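C alpha-dehydrogenase (Sphingobium sp. SYK-6, PDB 4YAC) is an NAD-dependent short-chain dehydrogenase/reductase that probably oxidises the C-alpha alcohol of lignin beta-aryl ethers. Local coordinates at residues Asp113-Gly118 and Thr159-Val164. Residues are numbered along the deposited sequence; the frame is centred on the assembly and turned at random.
Sequences DVNVNG and TTKYAV
Thr160 OG1 is gripped from two directions: it accepts a nearly straight bond from Asn115 ND2 (3.1 Å, N-H...O 165°), lying in the plane of that amide, and is hydrogen-bonded to Tyr157 O one turn earlier in its own helix. With chi1 at 69°, OG1 sits between the backbone N and the carbonyl carbon of Thr160, a rotation that suits both bonds. The other end of the amide, Asn115 OD1, is held by Val94 N, which fixes the flip and tilt of the group beside the NADH pocket. A second bridge runs through water: it donates to Asn115 O (2.8 Å) and accepts from Lys161 NZ (2.8 Å). The lysine points away at its base, but its chain bends at chi2 and then runs extended back to this water. A wider pi-type turn at 113-117 interrupts the regular helix around Asn115. Next to the polar bridges, Val116 CG2 rests against Thr160 CB (3.6 Å) and Ala163 CB (4.0 Å), while Val164 CG1 presses close to Asn115 O (3.2 Å). Ala163 also packs on Ala163 of the second subunit. The segments run nearly parallel, 13° apart with axes 8.8 Å from each other, on helices 105-133 and 155-174 of the Rossmann-type domain. Tyr157 and Lys161 form the YxxxK motif of the family and, with Ser144 and Asn115, match its Asn-Ser-Tyr-Lys tetrad. The water-linked carbonyl and lysine are therefore consistent with the proton relay proposed for classical SDR enzymes.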
ATOM      1  N   ASP A 113       3.214   1.332  12.877  1.00 25.16           N
ATOM      2  CA  ASP A 113       2.196   1.534  13.906  1.00 28.35           C
ATOM      3  C   ASP A 113       1.563   2.925  13.788  1.00 26.61           C
ATOM      4  O   ASP A 113       0.341   3.058  13.823  1.00 24.24           O
ATOM      5  CB  ASP A 113       2.796   1.328  15.306  1.00 58.53           C
ATOM      6  CG  ASP A 113       1.770   0.857  16.332  1.00 67.72           C
ATOM      7  OD1 ASP A 113       0.643   0.479  15.946  1.00 62.20           O
ATOM      8  OD2 ASP A 113       2.109   0.843  17.533  1.00 69.34           O
ATOM      9  N   VAL A 114       2.377   3.964  13.638  1.00 24.42           N
ATOM     10  CA  VAL A 114       1.825   5.320  13.545  1.00 25.84           C
ATOM     11  C   VAL A 114       1.177   5.574  12.189  1.00 23.21           C
ATOM     12  O   VAL A 114       0.051   6.059  12.120  1.00 24.70           O
ATOM     13  CB  VAL A 114       2.902   6.400  13.775  1.00 34.36           C
ATOM     14  CG1 VAL A 114       2.295   7.802  13.663  1.00 28.41           C
ATOM     15  CG2 VAL A 114       3.551   6.222  15.130  1.00 29.70           C
ATOM     16  N   ASN A 115       1.884   5.248  11.115  1.00 23.71           N
ATOM     17  CA  ASN A 115       1.435   5.637   9.783  1.00 21.48           C
ATOM     18  C   ASN A 115       0.290   4.786   9.248  1.00 24.82           C
ATOM     19  O   ASN A 115      -0.524   5.274   8.462  1.00 25.55           O
ATOM     20  CB  ASN A 115       2.603   5.589   8.796  1.00 22.24           C
ATOM     21  CG  ASN A 115       3.657   6.640   9.085  1.00 26.42           C
ATOM     22  OD1 ASN A 115       3.556   7.398  10.057  1.00 24.39           O
ATOM     23  ND2 ASN A 115       4.683   6.689   8.241  1.00 29.25           N
ATOM     24  N   VAL A 116       0.225   3.519   9.655  1.00 22.28           N
ATOM     25  CA  VAL A 116      -0.822   2.636   9.161  1.00 20.73           C
ATOM     26  C   VAL A 116      -1.833   2.338  10.263  1.00 25.12           C
ATOM     27  O   VAL A 116      -3.012   2.653  10.114  1.00 25.33           O
ATOM     28  CB  VAL A 116      -0.257   1.321   8.602  1.00 22.61           C
ATOM     29  CG1 VAL A 116      -1.370   0.526   7.918  1.00 23.16           C
ATOM     30  CG2 VAL A 116       0.858   1.605   7.610  1.00 24.69           C
ATOM     31  N   ASN A 117      -1.398   1.737  11.366  1.00 22.67           N
ATOM     32  CA  ASN A 117      -2.335   1.418  12.438  1.00 24.50           C
ATOM     33  C   ASN A 117      -2.982   2.665  13.029  1.00 30.22           C
ATOM     34  O   ASN A 117      -4.140   2.618  13.419  1.00 23.85           O
ATOM     35  CB  ASN A 117      -1.658   0.617  13.554  1.00 25.86           C
ATOM     36  CG  ASN A 117      -1.536  -0.859  13.227  1.00 40.57           C
ATOM     37  OD1 ASN A 117      -2.369  -1.425  12.517  1.00 31.65           O
ATOM     38  ND2 ASN A 117      -0.499  -1.494  13.757  1.00 51.49           N
ATOM     39  N   GLY A 118      -2.255   3.777  13.093  1.00 24.45           N
ATOM     40  CA  GLY A 118      -2.834   5.007  13.621  1.00 24.34           C
ATOM     41  C   GLY A 118      -4.015   5.474  12.789  1.00 25.20           C
ATOM     42  O   GLY A 118      -5.013   5.978  13.326  1.00 21.68           O
ATOM     43  N   THR A 159       6.217   1.967   2.030  1.00 24.18           N
ATOM     44  CA  THR A 159       5.336   0.848   2.328  1.00 18.01           C
ATOM     45  C   THR A 159       4.112   1.336   3.110  1.00 21.54           C
ATOM     46  O   THR A 159       2.987   0.968   2.781  1.00 26.02           O
ATOM     47  CB  THR A 159       6.059  -0.255   3.121  1.00 24.74           C
ATOM     48  OG1 THR A 159       7.168  -0.737   2.353  1.00 25.26           O
ATOM     49  CG2 THR A 159       5.123  -1.419   3.395  1.00 25.17           C
ATOM     50  N   THR A 160       4.327   2.182   4.117  1.00 21.63           N
ATOM     51  CA  THR A 160       3.210   2.658   4.942  1.00 24.18           C
ATOM     52  C   THR A 160       2.255   3.554   4.163  1.00 24.26           C
ATOM     53  O   THR A 160       1.054   3.542   4.413  1.00 23.80           O
ATOM     54  CB  THR A 160       3.675   3.442   6.204  1.00 23.67           C
ATOM     55  OG1 THR A 160       4.259   4.701   5.842  1.00 24.37           O
ATOM     56  CG2 THR A 160       4.654   2.624   7.035  1.00 26.08           C
ATOM     57  N   LYS A 161       2.773   4.328   3.219  1.00 24.58           N
ATOM     58  CA  LYS A 161       1.931   5.278   2.508  1.00 27.86           C
ATOM     59  C   LYS A 161       1.148   4.583   1.397  1.00 26.94           C
ATOM     60  O   LYS A 161       0.004   4.946   1.116  1.00 26.94           O
ATOM     61  CB  LYS A 161       2.779   6.436   1.969  1.00 27.90           C
ATOM     62  CG  LYS A 161       3.399   7.294   3.081  1.00 30.07           C
ATOM     63  CD  LYS A 161       2.340   7.932   3.980  1.00 31.79           C
ATOM     64  CE  LYS A 161       2.949   8.741   5.115  1.00 42.23           C
ATOM     65  NZ  LYS A 161       1.887   9.323   5.990  1.00 52.36           N
ATOM     66  N   TYR A 162       1.737   3.564   0.783  1.00 23.77           N
ATOM     67  CA  TYR A 162       0.980   2.720  -0.128  1.00 22.20           C
ATOM     68  C   TYR A 162      -0.183   2.083   0.627  1.00 22.49           C
ATOM     69  O   TYR A 162      -1.310   2.034   0.131  1.00 26.40           O
ATOM     70  CB  TYR A 162       1.873   1.637  -0.743  1.00 24.79           C
ATOM     71  CG  TYR A 162       2.414   1.989  -2.107  1.00 21.75           C
ATOM     72  CD1 TYR A 162       3.476   2.873  -2.246  1.00 27.37           C
ATOM     73  CD2 TYR A 162       1.879   1.424  -3.258  1.00 24.66           C
ATOM     74  CE1 TYR A 162       3.978   3.193  -3.487  1.00 25.98           C
ATOM     75  CE2 TYR A 162       2.376   1.740  -4.503  1.00 28.08           C
ATOM     76  CZ  TYR A 162       3.424   2.624  -4.611  1.00 26.97           C
ATOM     77  OH  TYR A 162       3.919   2.935  -5.853  1.00 33.40           O
ATOM     78  N   ALA A 163       0.090   1.621   1.843  1.00 21.47           N
ATOM     79  CA  ALA A 163      -0.925   0.959   2.651  1.00 19.78           C
ATOM     80  C   ALA A 163      -2.150   1.841   2.851  1.00 23.13           C
ATOM     81  O   ALA A 163      -3.267   1.414   2.569  1.00 23.75           O
ATOM     82  CB  ALA A 163      -0.350   0.553   3.998  1.00 23.14           C
ATOM     83  N   VAL A 164      -1.956   3.067   3.325  1.00 24.97           N
ATOM     84  CA  VAL A 164      -3.106   3.912   3.633  1.00 22.51           C
ATOM     85  C   VAL A 164      -3.740   4.434   2.348  1.00 27.09           C
ATOM     86  O   VAL A 164      -4.917   4.784   2.346  1.00 24.46           O
ATOM     87  CB  VAL A 164      -2.741   5.085   4.567  1.00 24.31           C
ATOM     88  CG1 VAL A 164      -2.343   4.551   5.938  1.00 28.66           C
ATOM     89  CG2 VAL A 164      -1.647   5.950   3.973  1.00 27.07           C
TER
HETATM   90  O   HOH W   1      -0.111   7.789   7.291  1.00 30.07           O